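Local coordinates for beta-galactosidase (Geobacillus stearothermophilus, PDB 4OIF), which probably hydrolyses terminal non-reducing beta-D-galactose residues in beta-D-galactosides, as a zinc-containing, trimeric member of glycosyl hydrolase family 42, at residues E609-K613 and L614-P618. Numbering follows the deposited sequence.
Sequences ELMEK and LDLRP
Leu616 N donates to Met611 O over 2.9 Å, and with an N-H...O angle of 166° the bond is nearly straight; it lies in the carbonyl plane, on a lone pair. The carbonyl one residue earlier, Leu610 O, accepts from Leu614 N, also at 2.9 Å but through a more bent bond. Asp615 N makes a longer bond of 3.3 Å to Glu612 O, arriving from above that carbonyl plane. Asp615 leaves helical geometry with a positive phi of 56°, and the two bonds that Asp615 N and Leu616 N send back into the last turn identify a Schellman motif ending helix 600-613, within the trimerisation domain. Just past this turn, Arg617 folds back to Asp615 in a salt bridge, NE to OD1 3.2 Å, between two solvent-exposed side chains.

The apolar half of the motif pairs Met611 with Leu616, whose side chains cross at about a right angle. Leu616 CD1 lies 3.9 Å from Met611 CG, and Met611 CG stands beside its own backbone N (chi1 -73°), from where the extended chain leads its end away from 614-618; the side chain also packs on Arg452 and Ile454. Leu614 instead sets its CB 3.3 Å from Leu610 O, while its side chain, like those of Leu610 and Leu616, packs on Leu470 of strand 470-473. Cutting Leu614 back to an alanine removes CG and both methyls, and is likely to leave a gap against Leu470 and Thr496. Lys469 NZ hydrogen-bonds Leu614 O, tying the helix end to the residue just before that strand.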
loop_
_atom_site.group_PDB
_atom_site.type_symbol
_atom_site.label_atom_id
_atom_site.label_comp_id
_atom_site.label_asym_id
_atom_site.label_seq_id
_atom_site.Cartn_x
_atom_site.Cartn_y
_atom_site.Cartn_z
ATOM N N GLU A 609 15.123 36.785 19.643
ATOM C CA GLU A 609 15.449 38.157 19.274
ATOM C C GLU A 609 14.202 38.958 18.977
ATOM O O GLU A 609 14.099 40.115 19.393
ATOM C CB GLU A 609 16.385 38.202 18.077
ATOM C CG GLU A 609 17.800 37.830 18.424
ATOM C CD GLU A 609 18.787 38.825 17.881
ATOM O OE1 GLU A 609 18.337 39.805 17.249
ATOM O OE2 GLU A 609 20.005 38.620 18.077
ATOM N N LEU A 610 13.250 38.362 18.267
ATOM C CA LEU A 610 12.012 39.121 18.033
ATOM C C LEU A 610 11.223 39.403 19.332
ATOM O O LEU A 610 10.544 40.422 19.436
ATOM C CB LEU A 610 11.120 38.403 17.021
ATOM C CG LEU A 610 11.556 38.659 15.575
ATOM C CD1 LEU A 610 10.684 37.897 14.573
ATOM C CD2 LEU A 610 11.548 40.159 15.266
ATOM N N MET A 611 11.325 38.512 20.317
ATOM C CA MET A 611 10.606 38.650 21.590
ATOM C C MET A 611 11.214 39.762 22.440
ATOM O O MET A 611 10.507 40.496 23.129
ATOM C CB MET A 611 10.638 37.343 22.393
ATOM C CG MET A 611 9.766 36.193 21.899
ATOM S SD MET A 611 10.299 34.646 22.688
ATOM C CE MET A 611 9.361 33.426 21.770
ATOM N N GLU A 612 12.537 39.860 22.423
ATOM C CA GLU A 612 13.180 40.960 23.115
ATOM C C GLU A 612 12.868 42.262 22.384
ATOM O O GLU A 612 12.468 43.248 23.002
ATOM C CB GLU A 612 14.683 40.716 23.221
ATOM C CG GLU A 612 15.019 39.550 24.143
ATOM C CD GLU A 612 16.461 39.095 24.035
ATOM O OE1 GLU A 612 17.212 39.668 23.216
ATOM O OE2 GLU A 612 16.841 38.154 24.766
ATOM N N LYS A 613 13.015 42.243 21.061
ATOM C CA LYS A 613 12.785 43.424 20.239
ATOM C C LYS A 613 11.383 44.003 20.423
ATOM O O LYS A 613 11.217 45.213 20.534
ATOM C CB LYS A 613 13.019 43.087 18.768
ATOM C CG LYS A 613 13.238 44.288 17.866
ATOM C CD LYS A 613 13.627 43.837 16.456
ATOM C CE LYS A 613 14.241 44.971 15.650
ATOM N NZ LYS A 613 13.352 46.168 15.635
ATOM N N LEU A 614 10.381 43.135 20.479
ATOM C CA LEU A 614 8.995 43.576 20.537
ATOM C C LEU A 614 8.394 43.505 21.932
ATOM O O LEU A 614 7.194 43.757 22.104
ATOM C CB LEU A 614 8.141 42.739 19.592
ATOM C CG LEU A 614 8.567 42.800 18.142
ATOM C CD1 LEU A 614 7.607 41.973 17.313
ATOM C CD2 LEU A 614 8.572 44.250 17.709
ATOM N N ASP A 615 9.213 43.160 22.918
ATOM C CA ASP A 615 8.731 43.042 24.289
ATOM C C ASP A 615 7.557 42.061 24.379
ATOM O O ASP A 615 6.471 42.412 24.836
ATOM C CB ASP A 615 8.326 44.417 24.835
ATOM C CG ASP A 615 7.989 44.385 26.321
ATOM O OD1 ASP A 615 8.619 43.605 27.069
ATOM O OD2 ASP A 615 7.079 45.132 26.738
ATOM N N LEU A 616 7.788 40.835 23.917
ATOM C CA LEU A 616 6.787 39.778 23.965
ATOM C C LEU A 616 6.935 38.991 25.254
ATOM O O LEU A 616 7.979 38.383 25.496
ATOM C CB LEU A 616 6.926 38.851 22.758
ATOM C CG LEU A 616 6.909 39.560 21.408
ATOM C CD1 LEU A 616 7.074 38.551 20.288
ATOM C CD2 LEU A 616 5.632 40.383 21.245
ATOM N N ARG A 617 5.891 39.005 26.079
ATOM C CA ARG A 617 5.947 38.376 27.395
ATOM C C ARG A 617 4.801 37.401 27.620
ATOM O O ARG A 617 3.776 37.471 26.943
ATOM C CB ARG A 617 5.936 39.444 28.496
ATOM C CG ARG A 617 7.290 40.100 28.700
ATOM C CD ARG A 617 7.326 40.983 29.931
ATOM N NE ARG A 617 7.079 42.393 29.631
ATOM C CZ ARG A 617 7.407 43.393 30.448
ATOM N NH1 ARG A 617 8.004 43.140 31.611
ATOM N NH2 ARG A 617 7.150 44.651 30.101
ATOM N N PRO A 618 4.978 36.469 28.563
ATOM C CA PRO A 618 3.831 35.703 29.042
ATOM C C PRO A 618 2.931 36.586 29.882
ATOM O O PRO A 618 3.323 37.698 30.246
ATOM C CB PRO A 618 4.469 34.612 29.897
ATOM C CG PRO A 618 5.767 35.194 30.321
ATOM C CD PRO A 618 6.238 35.996 29.156
#